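Local coordinates for lysine/ornithine decarboxylase (Vibrio vulnificus, PDB 2PLJ), which decarboxylates lysine and ornithine with a pyridoxal phosphate cofactor, the ornithine reaction giving putrescine, using a beta/alpha-barrel and a beta-barrel domain, at residues Phe148-Leu153 against Leu195-Thr200; Leu169-Phe174 against Lys185-Ser190. All coordinates share one frame; numbering follows the deposited sequence.

Both contacts belong to the parallel beta/alpha-barrel that carries the pyridoxal cofactor, and their centres lie about 10 Å apart. Contact 2 falls between the two segments of contact 1 in the chain: strand 147-150 comes first, then strand 167-171, the loop through 185-190 and helix 191-203. Strands 147-150 and 167-171 are neighbours in the barrel sheet, so the F148 carbonyl already binds the L169 amide. The D151 carboxylate completes the connection by accepting a hydrogen bond from the G188 amide. Contact 1 seats the helix outside the end of strand 147-150, whereas contact 2 ties its leading loop beside R171 of the ligand pocket.

Contact 1 of 2, residues Phe148-Leu153 against Leu195-Thr200; sequences FVVDNL and LVIIET
L153 and I197 bring the two backbones closest, their CA atoms 6.2 Å apart, where the chain leaving strand 147-150 meets the side of helix 191-203. The strand gives way to a short turn at D151 and N152, and N152 is the N-cap of the helix that begins at L153, its OD1 accepting from the E155 amide. I197 and L153 carry most of the contact. I197 CG1 lies beside its own backbone N (chi1 -70°) with CD1 extended beyond it, so that CD1 rests on the D151-N152 peptide, 3.6 Å from N152 N. The other branch, CG2, meets V150 CG2 at 4.1 Å, the two side chains running antiparallel. L153 lies along the helix at V196, I197 and T200: its side chain crosses that of V196 at about a right angle, CD1 touching CG1, while CD2 lies 4.0 Å from I197 CG1 and 3.8 Å from T200 OG1. That hydroxyl donates to V196 O at 2.8 Å from above the carbonyl plane, and T200 N reaches the same oxygen from the opposite face. The hydroxyl is thus used on its own helix, while T200 CB and OG1 together form the surface on which CD2 rests. On the turn, N152 ND2 gives D151 OD1 a bond of 3.0 Å, bent to 143°, and D151 OD2 accepts from the G188 amide. I197 also reaches V170, so the helix that follows strand 167-171 in the barrel packs against the end of the neighbouring strand 147-150 as well. Cohesion is apolar: the side-chain hydrogen bonds are made within each segment or to residues outside the contact, none joining the two, and N152 N, buried under I197 CD1, has no hydrogen-bond partner.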
loop_
_atom_site.group_PDB
_atom_site.type_symbol
_atom_site.label_atom_id
_atom_site.label_comp_id
_atom_site.label_asym_id
_atom_site.label_seq_id
_atom_site.Cartn_x
_atom_site.Cartn_y
_atom_site.Cartn_z
ATOM N N PHE A 148 5.303 20.206 -19.815
ATOM C CA PHE A 148 6.017 19.381 -18.824
ATOM C C PHE A 148 6.594 20.303 -17.763
ATOM O O PHE A 148 6.675 21.521 -17.977
ATOM C CB PHE A 148 7.157 18.591 -19.462
ATOM C CG PHE A 148 6.685 17.574 -20.465
ATOM C CD1 PHE A 148 6.329 16.278 -20.041
ATOM C CD2 PHE A 148 6.562 17.917 -21.817
ATOM C CE1 PHE A 148 5.850 15.331 -20.941
ATOM C CE2 PHE A 148 6.106 16.982 -22.740
ATOM C CZ PHE A 148 5.734 15.687 -22.315
ATOM N N VAL A 149 7.016 19.707 -16.649
ATOM C CA VAL A 149 7.589 20.475 -15.545
ATOM C C VAL A 149 9.065 20.127 -15.410
ATOM O O VAL A 149 9.451 18.943 -15.553
ATOM C CB VAL A 149 6.857 20.118 -14.201
ATOM C CG1 VAL A 149 7.702 20.554 -12.958
ATOM C CG2 VAL A 149 5.418 20.681 -14.167
ATOM N N VAL A 150 9.882 21.133 -15.106
ATOM C CA VAL A 150 11.262 20.903 -14.684
ATOM C C VAL A 150 11.540 21.678 -13.414
ATOM O O VAL A 150 10.949 22.735 -13.194
ATOM C CB VAL A 150 12.290 21.256 -15.784
ATOM C CG1 VAL A 150 12.045 20.387 -17.024
ATOM C CG2 VAL A 150 12.259 22.758 -16.128
ATOM N N ASP A 151 12.435 21.151 -12.587
ATOM C CA ASP A 151 12.909 21.905 -11.418
ATOM C C ASP A 151 14.432 21.868 -11.258
ATOM O O ASP A 151 14.979 22.264 -10.208
ATOM C CB ASP A 151 12.172 21.436 -10.157
ATOM C CG ASP A 151 12.662 20.072 -9.631
ATOM O OD1 ASP A 151 13.620 19.474 -10.197
ATOM O OD2 ASP A 151 12.067 19.619 -8.626
ATOM N N ASN A 152 15.123 21.410 -12.296
ATOM C CA ASN A 152 16.568 21.368 -12.252
ATOM C C ASN A 152 17.182 21.260 -13.656
ATOM O O ASN A 152 16.485 20.929 -14.632
ATOM C CB ASN A 152 17.052 20.268 -11.278
ATOM C CG ASN A 152 16.905 18.871 -11.852
ATOM O OD1 ASN A 152 17.648 18.501 -12.761
ATOM N ND2 ASN A 152 15.975 18.078 -11.304
ATOM N N LEU A 153 18.477 21.558 -13.743
ATOM C CA LEU A 153 19.165 21.611 -15.023
ATOM C C LEU A 153 19.339 20.237 -15.673
ATOM O O LEU A 153 19.358 20.135 -16.913
ATOM C CB LEU A 153 20.509 22.339 -14.878
ATOM C CG LEU A 153 20.382 23.865 -14.688
ATOM C CD1 LEU A 153 21.748 24.521 -14.340
ATOM C CD2 LEU A 153 19.772 24.557 -15.923
ATOM N N LEU A 195 15.649 31.274 -12.173
ATOM C CA LEU A 195 16.202 32.223 -13.151
ATOM C C LEU A 195 17.318 31.577 -13.981
ATOM O O LEU A 195 17.353 31.743 -15.201
ATOM C CB LEU A 195 16.628 33.542 -12.473
ATOM C CG LEU A 195 15.405 34.320 -11.953
ATOM C CD1 LEU A 195 15.776 35.381 -10.920
ATOM C CD2 LEU A 195 14.610 34.940 -13.100
ATOM N N VAL A 196 18.174 30.784 -13.329
ATOM C CA VAL A 196 19.253 30.057 -14.024
ATOM C C VAL A 196 18.666 29.053 -15.026
ATOM O O VAL A 196 19.108 28.966 -16.171
ATOM C CB VAL A 196 20.227 29.352 -13.036
ATOM C CG1 VAL A 196 21.275 28.557 -13.786
ATOM C CG2 VAL A 196 20.935 30.380 -12.120
ATOM N N ILE A 197 17.629 28.325 -14.605
ATOM C CA ILE A 197 16.960 27.398 -15.513
ATOM C C ILE A 197 16.351 28.135 -16.719
ATOM O O ILE A 197 16.463 27.683 -17.870
ATOM C CB ILE A 197 15.882 26.574 -14.761
ATOM C CG1 ILE A 197 16.564 25.580 -13.809
ATOM C CG2 ILE A 197 14.993 25.821 -15.749
ATOM C CD1 ILE A 197 15.614 24.950 -12.769
ATOM N N ILE A 198 15.744 29.286 -16.463
ATOM C CA ILE A 198 15.036 30.031 -17.510
ATOM C C ILE A 198 16.057 30.633 -18.510
ATOM O O ILE A 198 15.881 30.548 -19.737
ATOM C CB ILE A 198 14.070 31.076 -16.914
ATOM C CG1 ILE A 198 12.896 30.364 -16.198
ATOM C CG2 ILE A 198 13.520 32.022 -18.002
ATOM C CD1 ILE A 198 12.085 31.250 -15.301
ATOM N N GLU A 199 17.141 31.187 -17.972
ATOM C CA GLU A 199 18.228 31.677 -18.822
ATOM C C GLU A 199 18.869 30.555 -19.667
ATOM O O GLU A 199 19.199 30.779 -20.851
ATOM C CB GLU A 199 19.276 32.434 -17.999
ATOM C CG GLU A 199 20.043 33.451 -18.817
ATOM C CD GLU A 199 20.849 34.428 -17.957
ATOM O OE1 GLU A 199 20.429 34.704 -16.803
ATOM O OE2 GLU A 199 21.895 34.919 -18.443
ATOM N N THR A 200 19.041 29.369 -19.062
ATOM C CA THR A 200 19.611 28.215 -19.768
ATOM C C THR A 200 18.657 27.706 -20.862
ATOM O O THR A 200 19.110 27.367 -21.971
ATOM C CB THR A 200 20.043 27.083 -18.799
ATOM O OG1 THR A 200 20.941 27.620 -17.825
ATOM C CG2 THR A 200 20.756 25.964 -19.531
#

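Contact 2 of 2, residues Leu169-Phe174 against Lys185-Ser190; sequences LVRLSF and KKFGCS
The R171 guanidinium has F187 CB over the centre of one face, with CZ 3.5 Å from that carbon. The F187 ring is turned 52° from the guanidinium plane, and R171 NH1 comes to it obliquely, 3.7 Å from CD2; one face of the ring is covered by K186 CG. The arginine gets there as an extended chain, its CG anti to the backbone N (chi1 176°) and lying near G188 CA, and the side chain reaches to about 3 Å (nearest atoms) from the bound pyridoxal-putrescine adduct. A water bridges R171 NH2 and F187 O, accepting from the first and donating to the second. R171 belongs to the ligand pocket of the beta/alpha-barrel, where the loop toward helix 191-203 crosses the chain leaving strand 167-171 nearly perpendicularly (89°). The crossing is held by a single beta bridge between L172 and C189: C189 N donates to R171 O at 2.8 Å and S173 N to C189 O at 2.9 Å. CA-H...O contacts from G188 to R171 O and from L172 to C189 O accompany these bonds. G188 itself packs tightly on L172 and S173. S173 sets CB 3.3 Å from F187 O, and its OG, held between the backbone N and carbonyl carbon, makes a weak bond of 3.1 Å to G188 O. That carbonyl also accepts from R312 of the second subunit, and K186 NZ binds three backbone carbonyls there, so the loop is part of the dimer interface. Toward helix 191-203, V170 CG1 rests against C189 SG at 4.0 Å, and the C189 side chain also touches A194 and I197.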
loop_
_atom_site.group_PDB
_atom_site.type_symbol
_atom_site.label_atom_id
_atom_site.label_comp_id
_atom_site.label_asym_id
_atom_site.label_seq_id
_atom_site.Cartn_x
_atom_site.Cartn_y
_atom_site.Cartn_z
ATOM N N LEU A 169 6.926 24.257 -17.611
ATOM C CA LEU A 169 6.677 24.990 -16.371
ATOM C C LEU A 169 7.860 24.727 -15.451
ATOM O O LEU A 169 8.265 23.560 -15.274
ATOM C CB LEU A 169 5.379 24.513 -15.695
ATOM C CG LEU A 169 4.081 24.832 -16.449
ATOM C CD1 LEU A 169 2.898 23.996 -15.881
ATOM C CD2 LEU A 169 3.780 26.327 -16.417
ATOM N N VAL A 170 8.396 25.788 -14.846
ATOM C CA VAL A 170 9.508 25.643 -13.906
ATOM C C VAL A 170 8.923 25.644 -12.504
ATOM O O VAL A 170 8.257 26.601 -12.123
ATOM C CB VAL A 170 10.561 26.790 -14.034
ATOM C CG1 VAL A 170 11.693 26.523 -13.052
ATOM C CG2 VAL A 170 11.088 26.851 -15.474
ATOM N N ARG A 171 9.133 24.551 -11.767
ATOM C CA ARG A 171 8.491 24.378 -10.480
ATOM C C ARG A 171 9.419 24.917 -9.392
ATOM O O ARG A 171 10.589 24.508 -9.318
ATOM C CB ARG A 171 8.183 22.901 -10.204
ATOM C CG ARG A 171 7.587 22.712 -8.795
ATOM C CD ARG A 171 6.979 21.333 -8.666
ATOM N NE ARG A 171 6.623 21.044 -7.282
ATOM C CZ ARG A 171 6.069 19.896 -6.859
ATOM N NH1 ARG A 171 5.721 18.935 -7.716
ATOM N NH2 ARG A 171 5.842 19.716 -5.550
ATOM N N LEU A 172 8.883 25.821 -8.586
ATOM C CA LEU A 172 9.612 26.412 -7.445
ATOM C C LEU A 172 9.162 25.775 -6.137
ATOM O O LEU A 172 8.019 25.321 -6.017
ATOM C CB LEU A 172 9.384 27.929 -7.371
ATOM C CG LEU A 172 10.163 28.816 -8.347
ATOM C CD1 LEU A 172 9.689 28.594 -9.769
ATOM C CD2 LEU A 172 10.094 30.299 -7.993
ATOM N N SER A 173 10.066 25.757 -5.161
ATOM C CA SER A 173 9.683 25.504 -3.773
ATOM C C SER A 173 10.242 26.620 -2.884
ATOM O O SER A 173 11.236 27.266 -3.222
ATOM C CB SER A 173 10.139 24.114 -3.310
ATOM O OG SER A 173 11.531 24.084 -3.055
ATOM N N PHE A 174 9.610 26.841 -1.739
ATOM C CA PHE A 174 9.936 27.985 -0.904
ATOM C C PHE A 174 10.413 27.567 0.482
ATOM O O PHE A 174 11.164 28.304 1.089
ATOM C CB PHE A 174 8.731 28.926 -0.810
ATOM C CG PHE A 174 8.038 29.108 -2.122
ATOM C CD1 PHE A 174 7.058 28.203 -2.520
ATOM C CD2 PHE A 174 8.425 30.131 -2.996
ATOM C CE1 PHE A 174 6.452 28.331 -3.766
ATOM C CE2 PHE A 174 7.806 30.271 -4.234
ATOM C CZ PHE A 174 6.828 29.373 -4.617
ATOM N N LYS A 185 10.374 18.709 1.589
ATOM C CA LYS A 185 9.984 18.930 0.191
ATOM C C LYS A 185 10.960 18.165 -0.735
ATOM O O LYS A 185 12.168 18.108 -0.507
ATOM C CB LYS A 185 9.908 20.425 -0.181
ATOM C CG LYS A 185 8.796 21.247 0.505
ATOM C CD LYS A 185 7.423 20.629 0.266
ATOM C CE LYS A 185 6.290 21.297 1.053
ATOM N NZ LYS A 185 5.089 20.370 1.025
ATOM N N LYS A 186 10.401 17.588 -1.778
ATOM C CA LYS A 186 11.095 16.665 -2.647
ATOM C C LYS A 186 11.341 17.321 -4.022
ATOM O O LYS A 186 12.290 16.962 -4.744
ATOM C CB LYS A 186 10.219 15.413 -2.715
ATOM C CG LYS A 186 10.451 14.439 -3.805
ATOM C CD LYS A 186 9.641 13.186 -3.451
ATOM C CE LYS A 186 9.719 12.164 -4.527
ATOM N NZ LYS A 186 9.055 10.939 -4.049
ATOM N N PHE A 187 10.521 18.323 -4.335
ATOM C CA PHE A 187 10.554 18.954 -5.665
ATOM C C PHE A 187 10.543 20.470 -5.571
ATOM O O PHE A 187 10.166 21.049 -4.538
ATOM C CB PHE A 187 9.342 18.575 -6.506
ATOM C CG PHE A 187 9.166 17.098 -6.722
ATOM C CD1 PHE A 187 10.089 16.358 -7.472
ATOM C CD2 PHE A 187 8.015 16.476 -6.243
ATOM C CE1 PHE A 187 9.884 14.975 -7.682
ATOM C CE2 PHE A 187 7.803 15.085 -6.444
ATOM C CZ PHE A 187 8.724 14.348 -7.165
ATOM N N GLY A 188 10.950 21.104 -6.665
ATOM C CA GLY A 188 10.878 22.554 -6.776
ATOM C C GLY A 188 12.217 23.213 -6.490
ATOM O O GLY A 188 12.924 22.818 -5.552
ATOM N N CYS A 189 12.573 24.194 -7.318
ATOM C CA CYS A 189 13.868 24.884 -7.146
ATOM C C CYS A 189 13.685 26.220 -6.438
ATOM O O CYS A 189 12.557 26.684 -6.238
ATOM C CB CYS A 189 14.552 25.099 -8.497
ATOM S SG CYS A 189 13.617 26.143 -9.588
ATOM N N SER A 190 14.801 26.855 -6.081
ATOM C CA SER A 190 14.753 28.185 -5.493
ATOM C C SER A 190 14.455 29.211 -6.587
ATOM O O SER A 190 14.715 28.956 -7.767
ATOM C CB SER A 190 16.104 28.537 -4.829
ATOM O OG SER A 190 17.129 28.654 -5.795
HETATM O O HOH W 1 7.408 21.194 -3.457
#